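Local coordinates for mitochondrial enolase superfamily member 1 (Homo sapiens, PDB 4A35), which dehydrates L-fuconate to 2-keto-3-deoxy-L-fuconate in L-fucose breakdown, using a magnesium ion to stabilise the enediolate intermediate, at residues Asp158-Glu163 against Ala346-Ile351; Glu306-Arg311 against Lys315-Ala320; Leu326-Cys331 against Leu340-Met345. All blocks are in the same frame, centred on the assembly; numbering follows the deposited sequence.

Interaction 1 of 3, residues Asp158-Glu163 against Ala346-Ile351; sequences DVLTEE and AKKFEI
Val159 meets Phe349 at the edge of its ring, the two side chains crossing at about a right angle. The nearest pair is Val159 CB with Phe349 CE1, 3.8 Å apart, while Val159 CG1 lies in the ring plane at 3.9 Å from Phe349 CZ, so the valine abuts an edge and covers no face. The ring is brought there by a first torsion of -79°, with CG opposite the carbonyl carbon and beside the backbone N. Next to this pair, Leu160 and Lys348 slide past each other in opposite directions, and Leu160 CD1 rests 4.1 Å from Lys348 CB. Beyond that point the lysine chain bends at its second and fourth torsions and turns its ammonium onto the backbone: Lys348 NZ donates to Val159 O over 3.0 Å, with a C=O...N angle of 151° and the donor tilted 29° from the carbonyl plane. A water closes a triangle with this bond, giving a hydrogen to Val159 O at 2.7 Å and accepting one from Lys348 NZ at 2.7 Å. The contact joins a loop to the C-terminal end of helix 335-348, an outer helix of the enolase-type barrel domain. That end is finished by a Schellman motif, Glu350 having positive phi and Ile351 N bonding to Ala346 O, and the carboxylate of Glu350 forms a salt bridge with Lys347. On the facing segment, Thr161 N-caps helix 162-171. Phe349 also packs on Leu318 of helix 311-319, and an alanine in its place would probably leave Val159 without the ring edge it lies against and open a gap beside Leu318. Leu160 also packs on Phe153, Leu344 and Ile168.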
ATOM      1  N   ASP A 158     -15.007  -1.073  15.190  1.00 18.87           N
ATOM      2  CA  ASP A 158     -15.050  -2.363  15.890  1.00 18.87           C
ATOM      3  C   ASP A 158     -14.092  -2.384  17.114  1.00 23.11           C
ATOM      4  O   ASP A 158     -14.230  -3.264  17.953  1.00 22.22           O
ATOM      5  CB  ASP A 158     -14.759  -3.531  14.939  1.00 20.50           C
ATOM      6  CG  ASP A 158     -13.485  -3.381  14.098  1.00 26.78           C
ATOM      7  OD1 ASP A 158     -13.251  -2.259  13.534  1.00 23.77           O
ATOM      8  OD2 ASP A 158     -12.718  -4.372  13.999  1.00 26.51           O
ATOM      9  N   VAL A 159     -13.114  -1.435  17.192  1.00 18.29           N
ATOM     10  CA  VAL A 159     -12.200  -1.327  18.368  1.00 18.44           C
ATOM     11  C   VAL A 159     -12.306   0.069  19.022  1.00 20.37           C
ATOM     12  O   VAL A 159     -11.995   0.211  20.190  1.00 20.64           O
ATOM     13  CB  VAL A 159     -10.713  -1.675  18.061  1.00 21.44           C
ATOM     14  CG1 VAL A 159     -10.572  -3.067  17.473  1.00 21.68           C
ATOM     15  CG2 VAL A 159     -10.011  -0.614  17.179  1.00 21.49           C
ATOM     16  N   LEU A 160     -12.722   1.079  18.265  1.00 18.93           N
ATOM     17  CA  LEU A 160     -12.767   2.483  18.739  1.00 17.32           C
ATOM     18  C   LEU A 160     -13.885   3.224  18.030  1.00 21.30           C
ATOM     19  O   LEU A 160     -13.741   3.648  16.865  1.00 19.78           O
ATOM     20  CB  LEU A 160     -11.396   3.177  18.488  1.00 16.62           C
ATOM     21  CG  LEU A 160     -11.258   4.641  18.984  1.00 19.66           C
ATOM     22  CD1 LEU A 160     -10.806   4.700  20.490  1.00 19.69           C
ATOM     23  CD2 LEU A 160     -10.267   5.424  18.075  1.00 20.57           C
ATOM     24  N   THR A 161     -15.022   3.353  18.735  1.00 20.42           N
ATOM     25  CA  THR A 161     -16.142   4.147  18.229  1.00 20.83           C
ATOM     26  C   THR A 161     -15.853   5.630  18.506  1.00 24.39           C
ATOM     27  O   THR A 161     -14.901   5.966  19.240  1.00 22.67           O
ATOM     28  CB  THR A 161     -17.461   3.725  18.927  1.00 22.17           C
ATOM     29  OG1 THR A 161     -17.378   4.053  20.334  1.00 21.38           O
ATOM     30  CG2 THR A 161     -17.798   2.221  18.743  1.00 21.15           C
ATOM     31  N   GLU A 162     -16.673   6.511  17.920  1.00 21.96           N
ATOM     32  CA  GLU A 162     -16.589   7.955  18.185  0.50 21.08           C
ATOM     33  C   GLU A 162     -16.776   8.201  19.689  1.00 23.34           C
ATOM     34  O   GLU A 162     -16.065   9.004  20.274  1.00 23.16           O
ATOM     35  CB  GLU A 162     -17.659   8.706  17.385  0.50 22.23           C
ATOM     36  CG  GLU A 162     -17.375   8.766  15.899  0.50 22.27           C
ATOM     37  CD  GLU A 162     -18.403   9.495  15.058  0.50 40.09           C
ATOM     38  OE1 GLU A 162     -18.873  10.567  15.500  0.50 37.25           O
ATOM     39  OE2 GLU A 162     -18.734   9.003  13.953  0.50 35.04           O
ATOM     40  N   GLU A 163     -17.734   7.484  20.315  1.00 20.20           N
ATOM     41  CA  GLU A 163     -18.049   7.548  21.745  0.50 20.03           C
ATOM     42  C   GLU A 163     -16.792   7.126  22.578  1.00 23.92           C
ATOM     43  O   GLU A 163     -16.447   7.766  23.566  1.00 23.13           O
ATOM     44  CB  GLU A 163     -19.267   6.636  22.029  0.50 21.27           C
ATOM     45  CG  GLU A 163     -20.552   7.021  21.279  0.50 31.80           C
ATOM     46  CD  GLU A 163     -20.671   6.917  19.758  0.50 46.99           C
ATOM     47  OE1 GLU A 163     -20.005   6.056  19.133  0.50 22.40           O
ATOM     48  OE2 GLU A 163     -21.486   7.684  19.193  0.50 44.54           O
ATOM     49  N   ALA A 346      -4.109   3.287  20.355  1.00 16.48           N
ATOM     50  CA  ALA A 346      -3.000   2.805  21.190  1.00 14.71           C
ATOM     51  C   ALA A 346      -3.356   3.001  22.676  1.00 18.67           C
ATOM     52  O   ALA A 346      -3.072   2.129  23.481  1.00 17.43           O
ATOM     53  CB  ALA A 346      -1.730   3.597  20.842  1.00 15.74           C
ATOM     54  N   LYS A 347      -3.965   4.149  23.038  1.00 15.80           N
ATOM     55  CA  LYS A 347      -4.406   4.377  24.445  1.00 16.88           C
ATOM     56  C   LYS A 347      -5.520   3.359  24.846  1.00 20.01           C
ATOM     57  O   LYS A 347      -5.459   2.788  25.944  1.00 19.66           O
ATOM     58  CB  LYS A 347      -4.900   5.829  24.629  1.00 19.06           C
ATOM     59  CG  LYS A 347      -5.370   6.191  26.057  1.00 18.74           C
ATOM     60  CD  LYS A 347      -4.407   5.754  27.164  1.00 19.01           C
ATOM     61  CE  LYS A 347      -4.925   6.308  28.456  1.00 28.97           C
ATOM     62  NZ  LYS A 347      -4.306   5.585  29.599  1.00 28.58           N
ATOM     63  N   LYS A 348      -6.528   3.179  23.972  1.00 19.66           N
ATOM     64  CA  LYS A 348      -7.647   2.218  24.150  1.00 20.40           C
ATOM     65  C   LYS A 348      -7.081   0.803  24.451  1.00 23.34           C
ATOM     66  O   LYS A 348      -7.567   0.140  25.382  1.00 20.52           O
ATOM     67  CB  LYS A 348      -8.571   2.210  22.900  1.00 21.79           C
ATOM     68  CG  LYS A 348      -9.790   1.262  23.014  1.00 22.83           C
ATOM     69  CD  LYS A 348     -10.980   1.935  23.727  1.00 28.83           C
ATOM     70  CE  LYS A 348     -12.074   0.988  24.208  1.00 32.88           C
ATOM     71  NZ  LYS A 348     -12.691   0.248  23.108  1.00 52.46           N
ATOM     72  N   PHE A 349      -5.974   0.412  23.761  1.00 19.38           N
ATOM     73  CA  PHE A 349      -5.294  -0.863  23.978  1.00 19.65           C
ATOM     74  C   PHE A 349      -4.170  -0.779  25.049  1.00 21.70           C
ATOM     75  O   PHE A 349      -3.480  -1.791  25.293  1.00 20.02           O
ATOM     76  CB  PHE A 349      -4.708  -1.366  22.640  1.00 19.66           C
ATOM     77  CG  PHE A 349      -5.731  -2.009  21.737  1.00 20.11           C
ATOM     78  CD1 PHE A 349      -6.497  -1.235  20.856  1.00 20.13           C
ATOM     79  CD2 PHE A 349      -5.936  -3.394  21.759  1.00 21.22           C
ATOM     80  CE1 PHE A 349      -7.464  -1.840  20.022  1.00 23.30           C
ATOM     81  CE2 PHE A 349      -6.893  -4.001  20.923  1.00 21.61           C
ATOM     82  CZ  PHE A 349      -7.639  -3.227  20.046  1.00 20.83           C
ATOM     83  N   GLU A 350      -3.944   0.444  25.648  1.00 17.93           N
ATOM     84  CA  GLU A 350      -2.898   0.662  26.659  1.00 19.79           C
ATOM     85  C   GLU A 350      -1.487   0.236  26.144  1.00 23.21           C
ATOM     86  O   GLU A 350      -0.729  -0.454  26.841  1.00 23.40           O
ATOM     87  CB  GLU A 350      -3.262  -0.041  28.003  1.00 20.70           C
ATOM     88  CG  GLU A 350      -4.424   0.628  28.711  1.00 27.09           C
ATOM     89  CD  GLU A 350      -4.177   2.053  29.181  1.00 36.22           C
ATOM     90  OE1 GLU A 350      -3.001   2.451  29.359  1.00 37.80           O
ATOM     91  OE2 GLU A 350      -5.177   2.752  29.443  1.00 31.03           O
ATOM     92  N   ILE A 351      -1.171   0.635  24.901  1.00 19.38           N
ATOM     93  CA  ILE A 351       0.107   0.364  24.245  1.00 17.04           C
ATOM     94  C   ILE A 351       0.852   1.711  24.106  1.00 20.56           C
ATOM     95  O   ILE A 351       0.271   2.678  23.601  1.00 19.57           O
ATOM     96  CB  ILE A 351      -0.049  -0.388  22.883  1.00 18.92           C
ATOM     97  CG1 ILE A 351      -0.591  -1.859  23.154  1.00 19.27           C
ATOM     98  CG2 ILE A 351       1.239  -0.421  22.109  1.00 18.21           C
ATOM     99  CD1 ILE A 351       0.358  -2.767  24.021  1.00 20.96           C
TER
HETATM  100  O   HOH W   1     -11.773  -1.930  21.851  1.00 29.39           O

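Interaction 2 of 3, residues Glu306-Arg311 against Lys315-Ala320; sequences EQCHNR and KQLLQA. With MG (magnesium ion), chain B.
Arg311 O accepts the backbone N-H of Lys315 at an N...O distance of 2.8 Å, the N-H...O angle being 154° and the donor tilted 31° from the carbonyl plane. Lys315 CB stands beside the same carbonyl, 3.4 Å from Arg311 O. Near this bond Cys308 SG approaches Leu317 CD1 at 4.3 Å, a loose apolar touch between loop and helix that is tentative because the cysteine has a second conformer. The backbone bond is an i to i+4 bond in the first turn of helix 311-319, which Asn310 N-caps through OD1 on Val312 N. In the barrel domain of the enolase superfamily this helix follows strand 301-304, and the intervening loop carries a metal ligand. Glu306 OE1 binds the magnesium ion at 2.1 Å; Asp251, Glu277 and three waters bring the ligands to six. Glu306 OE2 does not bind the metal but accepts a hydrogen bond from a metal-bound water, 2.7 Å from the water oxygen, which holds both ends of the carboxylate. The glutamate starts from a crowded position, CG between backbone N and carbonyl carbon (chi1 75°), and then runs extended to the ion. Further out, Arg311 pairs with Glu108 and Glu338 and bonds to Arg154 O. Lys315 NZ forms salt bridges with Asp158 and with Asp284 of the second subunit.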
ATOM      1  N   GLU A 306       6.749   2.632  11.500  1.00 18.34           N
ATOM      2  CA  GLU A 306       7.143   3.739  10.626  1.00 19.51           C
ATOM      3  C   GLU A 306       6.677   3.584   9.148  1.00 21.62           C
ATOM      4  O   GLU A 306       6.455   4.616   8.527  1.00 21.40           O
ATOM      5  CB  GLU A 306       8.662   3.955  10.636  1.00 20.52           C
ATOM      6  CG  GLU A 306       9.432   2.932   9.844  1.00 24.59           C
ATOM      7  CD  GLU A 306      10.911   3.140  10.011  1.00 31.93           C
ATOM      8  OE1 GLU A 306      11.349   3.195  11.179  1.00 27.60           O
ATOM      9  OE2 GLU A 306      11.620   3.304   8.997  1.00 29.18           O
ATOM     10  N   GLN A 307       6.542   2.313   8.587  1.00 16.82           N
ATOM     11  CA  GLN A 307       6.091   2.131   7.216  1.00 18.35           C
ATOM     12  C   GLN A 307       4.698   1.500   7.195  1.00 21.39           C
ATOM     13  O   GLN A 307       4.224   1.091   6.129  1.00 22.41           O
ATOM     14  CB  GLN A 307       7.100   1.277   6.397  1.00 19.49           C
ATOM     15  CG  GLN A 307       8.393   2.071   6.091  1.00 23.32           C
ATOM     16  CD  GLN A 307       8.993   1.753   4.732  1.00 36.66           C
ATOM     17  OE1 GLN A 307      10.113   1.224   4.624  1.00 42.11           O
ATOM     18  NE2 GLN A 307       8.346   2.196   3.662  1.00 31.43           N
ATOM     19  N   CYS A 308       4.057   1.376   8.400  1.00 16.09           N
ATOM     20  CA  CYS A 308       2.711   0.863   8.527  0.50 16.19           C
ATOM     21  C   CYS A 308       1.765   1.809   7.765  1.00 19.17           C
ATOM     22  O   CYS A 308       1.679   2.987   8.137  1.00 17.16           O
ATOM     23  CB  CYS A 308       2.348   0.785   9.993  0.50 17.07           C
ATOM     24  SG  CYS A 308       0.667   0.268  10.237  0.50 20.65           S
ATOM     25  N   HIS A 309       1.185   1.369   6.677  1.00 16.25           N
ATOM     26  CA  HIS A 309       0.491   2.278   5.748  1.00 15.02           C
ATOM     27  C   HIS A 309      -0.806   2.985   6.182  1.00 16.43           C
ATOM     28  O   HIS A 309      -1.100   4.065   5.633  1.00 18.09           O
ATOM     29  CB  HIS A 309       0.352   1.651   4.335  1.00 14.82           C
ATOM     30  CG  HIS A 309      -0.411   0.362   4.281  1.00 17.21           C
ATOM     31  ND1 HIS A 309      -1.789   0.356   4.214  1.00 20.83           N
ATOM     32  CD2 HIS A 309       0.032  -0.915   4.316  1.00 19.58           C
ATOM     33  CE1 HIS A 309      -2.150  -0.915   4.173  1.00 19.37           C
ATOM     34  NE2 HIS A 309      -1.104  -1.720   4.267  1.00 21.39           N
ATOM     35  N   ASN A 310      -1.602   2.420   7.108  1.00 16.84           N
ATOM     36  CA  ASN A 310      -2.826   3.122   7.513  1.00 17.29           C
ATOM     37  C   ASN A 310      -3.275   2.568   8.859  1.00 18.21           C
ATOM     38  O   ASN A 310      -2.640   1.645   9.408  1.00 16.67           O
ATOM     39  CB  ASN A 310      -3.931   3.083   6.420  1.00 19.55           C
ATOM     40  CG  ASN A 310      -4.479   1.706   6.087  1.00 20.40           C
ATOM     41  OD1 ASN A 310      -4.519   0.813   6.950  1.00 15.34           O
ATOM     42  ND2 ASN A 310      -4.826   1.491   4.814  1.00 16.71           N
ATOM     43  N   ARG A 311      -4.384   3.107   9.365  1.00 16.01           N
ATOM     44  CA  ARG A 311      -4.914   2.780  10.697  1.00 15.61           C
ATOM     45  C   ARG A 311      -5.443   1.324  10.768  1.00 18.44           C
ATOM     46  O   ARG A 311      -5.582   0.802  11.876  1.00 16.48           O
ATOM     47  CB  ARG A 311      -6.048   3.754  11.056  1.00 18.40           C
ATOM     48  CG  ARG A 311      -7.267   3.679  10.100  1.00 18.58           C
ATOM     49  CD  ARG A 311      -8.279   4.807  10.327  1.00 17.47           C
ATOM     50  NE  ARG A 311      -9.428   4.677   9.422  1.00 19.91           N
ATOM     51  CZ  ARG A 311      -9.406   4.946   8.113  1.00 23.62           C
ATOM     52  NH1 ARG A 311      -8.316   5.448   7.546  1.00 21.29           N
ATOM     53  NH2 ARG A 311     -10.463   4.691   7.365  1.00 20.91           N
ATOM     54  N   LYS A 315      -4.616  -1.094  13.742  1.00 15.69           N
ATOM     55  CA  LYS A 315      -5.700  -1.725  14.491  1.00 15.64           C
ATOM     56  C   LYS A 315      -5.425  -3.207  14.698  1.00 19.17           C
ATOM     57  O   LYS A 315      -5.518  -3.699  15.815  1.00 18.24           O
ATOM     58  CB  LYS A 315      -7.064  -1.522  13.797  1.00 16.37           C
ATOM     59  CG  LYS A 315      -8.192  -2.365  14.453  1.00 17.73           C
ATOM     60  CD  LYS A 315      -9.476  -2.255  13.669  1.00 21.45           C
ATOM     61  CE  LYS A 315      -9.507  -3.138  12.398  1.00 18.54           C
ATOM     62  NZ  LYS A 315     -10.928  -3.404  11.971  1.00 18.48           N
ATOM     63  N   GLN A 316      -5.021  -3.896  13.649  1.00 13.94           N
ATOM     64  CA  GLN A 316      -4.767  -5.355  13.733  1.00 14.09           C
ATOM     65  C   GLN A 316      -3.524  -5.648  14.539  1.00 15.83           C
ATOM     66  O   GLN A 316      -3.528  -6.628  15.281  1.00 17.04           O
ATOM     67  CB  GLN A 316      -4.670  -5.974  12.338  1.00 13.42           C
ATOM     68  CG  GLN A 316      -6.059  -5.885  11.597  1.00 15.97           C
ATOM     69  CD  GLN A 316      -5.785  -6.285  10.165  1.00 19.54           C
ATOM     70  OE1 GLN A 316      -5.894  -7.459   9.843  1.00 16.54           O
ATOM     71  NE2 GLN A 316      -5.326  -5.327   9.335  1.00 18.08           N
ATOM     72  N   LEU A 317      -2.481  -4.778  14.452  1.00 14.63           N
ATOM     73  CA  LEU A 317      -1.279  -4.951  15.307  1.00 14.56           C
ATOM     74  C   LEU A 317      -1.660  -4.911  16.803  1.00 17.69           C
ATOM     75  O   LEU A 317      -1.155  -5.703  17.602  1.00 17.15           O
ATOM     76  CB  LEU A 317      -0.233  -3.833  15.025  1.00 14.68           C
ATOM     77  CG  LEU A 317       0.477  -3.959  13.649  1.00 17.37           C
ATOM     78  CD1 LEU A 317       1.240  -2.634  13.325  1.00 15.72           C
ATOM     79  CD2 LEU A 317       1.445  -5.218  13.626  1.00 20.03           C
ATOM     80  N   LEU A 318      -2.597  -4.020  17.155  1.00 16.76           N
ATOM     81  CA  LEU A 318      -3.091  -3.881  18.537  1.00 15.93           C
ATOM     82  C   LEU A 318      -3.996  -5.105  18.864  1.00 18.83           C
ATOM     83  O   LEU A 318      -3.872  -5.682  19.931  1.00 17.77           O
ATOM     84  CB  LEU A 318      -3.841  -2.557  18.698  1.00 15.51           C
ATOM     85  CG  LEU A 318      -2.908  -1.293  18.653  1.00 19.06           C
ATOM     86  CD1 LEU A 318      -3.718  -0.029  18.484  1.00 18.59           C
ATOM     87  CD2 LEU A 318      -2.018  -1.236  19.910  1.00 20.99           C
ATOM     88  N   GLN A 319      -4.907  -5.465  17.948  1.00 17.00           N
ATOM     89  CA  GLN A 319      -5.825  -6.623  18.134  1.00 17.70           C
ATOM     90  C   GLN A 319      -5.068  -7.942  18.393  1.00 20.42           C
ATOM     91  O   GLN A 319      -5.440  -8.686  19.305  1.00 19.97           O
ATOM     92  CB  GLN A 319      -6.739  -6.801  16.944  1.00 18.65           C
ATOM     93  CG  GLN A 319      -7.846  -5.770  16.924  1.00 19.24           C
ATOM     94  CD  GLN A 319      -8.665  -5.869  15.662  1.00 23.52           C
ATOM     95  OE1 GLN A 319      -8.132  -5.970  14.559  1.00 20.20           O
ATOM     96  NE2 GLN A 319      -9.987  -5.926  15.817  1.00 23.09           N
ATOM     97  N   ALA A 320      -3.991  -8.186  17.604  1.00 19.22           N
ATOM     98  CA  ALA A 320      -3.193  -9.384  17.691  1.00 19.73           C
ATOM     99  C   ALA A 320      -2.138  -9.311  18.802  1.00 20.51           C
ATOM    100  O   ALA A 320      -1.372 -10.274  18.927  1.00 19.09           O
ATOM    101  CB  ALA A 320      -2.531  -9.692  16.351  1.00 19.19           C
TER
HETATM  102 MG    MG B1445      13.063   2.400  12.009  1.00 23.25          MG
HETATM  103  O   HOH W   2      14.101   3.205   9.984  1.00 39.24           O
HETATM  104  O   HOH W   3      12.690   0.715  11.106  1.00 22.47           O
HETATM  105  O   HOH W   4      13.754   4.202  12.364  1.00 29.17           O

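Interaction 3 of 3, residues Leu326-Cys331 against Leu340-Met345; sequences LQIDSC and LSVLLM
Val342 swings CG1 to the far side from its backbone N (chi1 173°), which sets this one methyl against both Ile328 and Leu326. Ile328 answers with a first torsion of 64°: CG2 stands opposite the carbonyl carbon and faces the valine, while the CG1 branch runs extended to CD1 and the neighbouring leucine. Ile328 CG2 and Val342 CG1 are 3.6 Å apart, their side chains passing alongside in opposite directions. Leu326 comes in at a slant, its CD2 reaching Val342 CG1 at 3.7 Å, so that the valine methyl touches one residue at the strand end and one in the loop after it. At about a right angle to Leu343, Ile328 sends CD1 to within 3.9 Å of Leu343 CD2.

The arrangement is strand-to-helix packing in the enolase-type barrel, between the end of strand 325-326 with its following loop and helix 335-348. Phe314 of helix 311-319 also packs on Leu326 and Val342. Side chains alternate where the strand runs into its loop: Leu326 and Ile328 point to the helix, while Gln327 points away from it and bonds to Glu277, a magnesium ligand. Asp329 OD1 is hydrogen-bonded to His356 ND1, the predicted active-site histidine, and Asp329 OD2 accepts from Cys331 N at 2.8 Å in an Asx turn, the donor lying 46° out of the carboxylate plane. Between helix 335-348 and Leu326 and Ile328 the contact is wholly aliphatic, so the fit probably rests on the shapes of branched side chains, whereas the bonds of Gln327 to Glu277 and of Asp329 to His356 tie the same segment to the active site.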
ATOM      1  N   LEU A 326       4.458   1.164  19.791  1.00 16.48           N
ATOM      2  CA  LEU A 326       3.808   1.498  18.507  1.00 13.90           C
ATOM      3  C   LEU A 326       4.427   2.747  17.964  1.00 17.43           C
ATOM      4  O   LEU A 326       4.384   3.792  18.598  1.00 16.99           O
ATOM      5  CB  LEU A 326       2.282   1.629  18.756  1.00 13.52           C
ATOM      6  CG  LEU A 326       1.414   1.789  17.483  1.00 16.68           C
ATOM      7  CD1 LEU A 326      -0.012   1.298  17.748  1.00 16.50           C
ATOM      8  CD2 LEU A 326       1.372   3.285  17.039  1.00 14.61           C
ATOM      9  N   GLN A 327       4.938   2.670  16.721  1.00 14.95           N
ATOM     10  CA  GLN A 327       5.658   3.820  16.175  1.00 15.16           C
ATOM     11  C   GLN A 327       4.859   4.535  15.096  1.00 20.04           C
ATOM     12  O   GLN A 327       4.930   4.168  13.936  1.00 20.84           O
ATOM     13  CB  GLN A 327       7.027   3.344  15.648  1.00 17.96           C
ATOM     14  CG  GLN A 327       7.762   2.645  16.837  1.00 22.47           C
ATOM     15  CD  GLN A 327       9.004   1.974  16.468  1.00 30.12           C
ATOM     16  OE1 GLN A 327       9.010   1.094  15.598  1.00 21.85           O
ATOM     17  NE2 GLN A 327      10.076   2.355  17.153  1.00 24.02           N
ATOM     18  N   ILE A 328       4.188   5.623  15.490  1.00 18.39           N
ATOM     19  CA  ILE A 328       3.495   6.453  14.519  1.00 17.22           C
ATOM     20  C   ILE A 328       4.505   7.195  13.631  1.00 19.15           C
ATOM     21  O   ILE A 328       5.661   7.388  14.002  1.00 17.95           O
ATOM     22  CB  ILE A 328       2.535   7.476  15.207  1.00 19.89           C
ATOM     23  CG1 ILE A 328       3.290   8.506  16.096  1.00 20.06           C
ATOM     24  CG2 ILE A 328       1.284   6.758  15.857  1.00 20.17           C
ATOM     25  CD1 ILE A 328       2.395   9.784  16.628  1.00 19.25           C
ATOM     26  N   ASP A 329       4.050   7.595  12.438  1.00 17.81           N
ATOM     27  CA  ASP A 329       4.833   8.435  11.559  1.00 16.75           C
ATOM     28  C   ASP A 329       3.901   9.544  11.034  1.00 19.86           C
ATOM     29  O   ASP A 329       2.777   9.273  10.589  1.00 19.28           O
ATOM     30  CB  ASP A 329       5.495   7.665  10.424  1.00 16.28           C
ATOM     31  CG  ASP A 329       6.367   8.647   9.633  1.00 18.46           C
ATOM     32  OD1 ASP A 329       7.530   8.849  10.023  1.00 20.41           O
ATOM     33  OD2 ASP A 329       5.866   9.234   8.648  1.00 19.48           O
ATOM     34  N   SER A 330       4.382  10.791  11.126  1.00 16.73           N
ATOM     35  CA  SER A 330       3.658  12.010  10.770  1.00 17.13           C
ATOM     36  C   SER A 330       3.362  12.106   9.259  1.00 19.13           C
ATOM     37  O   SER A 330       2.460  12.835   8.878  1.00 18.85           O
ATOM     38  CB  SER A 330       4.493  13.233  11.201  1.00 20.18           C
ATOM     39  OG  SER A 330       5.764  13.315  10.565  1.00 22.49           O
ATOM     40  N   CYS A 331       4.184  11.449   8.408  1.00 14.57           N
ATOM     41  CA  CYS A 331       4.070  11.600   6.929  1.00 14.65           C
ATOM     42  C   CYS A 331       3.730  10.281   6.140  1.00 18.85           C
ATOM     43  O   CYS A 331       3.517  10.361   4.926  1.00 18.90           O
ATOM     44  CB  CYS A 331       5.349  12.238   6.390  1.00 15.86           C
ATOM     45  SG  CYS A 331       5.562  13.945   6.950  1.00 19.00           S
ATOM     46  N   LEU A 340      -4.135  10.919  14.799  1.00 18.00           N
ATOM     47  CA  LEU A 340      -5.002  11.058  15.996  1.00 17.32           C
ATOM     48  C   LEU A 340      -5.755   9.752  16.271  1.00 20.17           C
ATOM     49  O   LEU A 340      -5.802   9.314  17.426  1.00 19.32           O
ATOM     50  CB  LEU A 340      -6.040  12.186  15.831  1.00 16.12           C
ATOM     51  CG  LEU A 340      -5.462  13.609  15.900  1.00 18.51           C
ATOM     52  CD1 LEU A 340      -6.526  14.628  15.418  1.00 19.51           C
ATOM     53  CD2 LEU A 340      -5.007  13.926  17.321  1.00 18.77           C
ATOM     54  N   SER A 341      -6.296   9.124  15.204  1.00 14.76           N
ATOM     55  CA  SER A 341      -7.060   7.850  15.337  1.00 14.83           C
ATOM     56  C   SER A 341      -6.152   6.733  15.875  1.00 18.71           C
ATOM     57  O   SER A 341      -6.607   5.911  16.683  1.00 18.15           O
ATOM     58  CB  SER A 341      -7.690   7.443  14.001  1.00 16.85           C
ATOM     59  OG  SER A 341      -6.808   6.917  13.020  1.00 18.04           O
ATOM     60  N   VAL A 342      -4.855   6.751  15.478  1.00 17.18           N
ATOM     61  CA  VAL A 342      -3.907   5.710  15.905  1.00 16.79           C
ATOM     62  C   VAL A 342      -3.505   6.010  17.363  1.00 18.87           C
ATOM     63  O   VAL A 342      -3.421   5.087  18.153  1.00 17.57           O
ATOM     64  CB  VAL A 342      -2.715   5.617  14.923  1.00 18.93           C
ATOM     65  CG1 VAL A 342      -1.627   4.661  15.457  1.00 17.72           C
ATOM     66  CG2 VAL A 342      -3.196   5.109  13.544  1.00 17.34           C
ATOM     67  N   LEU A 343      -3.234   7.289  17.733  1.00 16.22           N
ATOM     68  CA  LEU A 343      -2.952   7.599  19.153  1.00 16.91           C
ATOM     69  C   LEU A 343      -4.108   7.119  20.042  1.00 19.71           C
ATOM     70  O   LEU A 343      -3.901   6.594  21.143  1.00 17.52           O
ATOM     71  CB  LEU A 343      -2.773   9.136  19.360  1.00 17.79           C
ATOM     72  CG  LEU A 343      -1.509   9.716  18.730  1.00 19.77           C
ATOM     73  CD1 LEU A 343      -1.547  11.262  18.812  1.00 20.57           C
ATOM     74  CD2 LEU A 343      -0.238   9.137  19.428  1.00 19.25           C
ATOM     75  N   LEU A 344      -5.337   7.406  19.606  1.00 14.95           N
ATOM     76  CA  LEU A 344      -6.519   7.002  20.400  1.00 15.10           C
ATOM     77  C   LEU A 344      -6.671   5.472  20.481  1.00 17.39           C
ATOM     78  O   LEU A 344      -6.934   4.952  21.566  1.00 19.07           O
ATOM     79  CB  LEU A 344      -7.797   7.652  19.845  1.00 15.68           C
ATOM     80  CG  LEU A 344      -7.900   9.179  20.052  1.00 18.31           C
ATOM     81  CD1 LEU A 344      -8.940   9.768  19.078  1.00 18.66           C
ATOM     82  CD2 LEU A 344      -8.210   9.508  21.524  1.00 17.83           C
ATOM     83  N   MET A 345      -6.386   4.754  19.412  1.00 13.15           N
ATOM     84  CA  MET A 345      -6.445   3.277  19.479  1.00 13.81           C
ATOM     85  C   MET A 345      -5.359   2.721  20.414  1.00 16.28           C
ATOM     86  O   MET A 345      -5.639   1.852  21.215  1.00 16.37           O
ATOM     87  CB  MET A 345      -6.270   2.635  18.086  1.00 14.60           C
ATOM     88  CG  MET A 345      -7.532   2.748  17.197  1.00 16.65           C
ATOM     89  SD  MET A 345      -7.402   1.703  15.729  1.00 18.62           S
ATOM     90  CE  MET A 345      -6.010   2.530  14.857  1.00 16.22           C
TER

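Overall arrangement
Interactions 2 and 3 are in series along the chain, and both are nested within the long loop closed by interaction 1. Their centres lie about 9 Å apart, and that of interaction 1 is about 13 Å from the centre of interaction 2 and 12 Å from that of interaction 3. Helix 335-348 serves interactions 1 and 3: Leu160 CD2 packs on Leu344 CB at 3.8 Å. Met345 CE lies 3.5 Å from Arg311 O, joining interactions 2 and 3. The backbone of Glu306, whose side chain binds magnesium, lies against Asp329, the partner of His356. The Ile328 side chain is about 7 Å from that of His356 and 8 Å from that of Glu306; interaction 1 lies away from the active site.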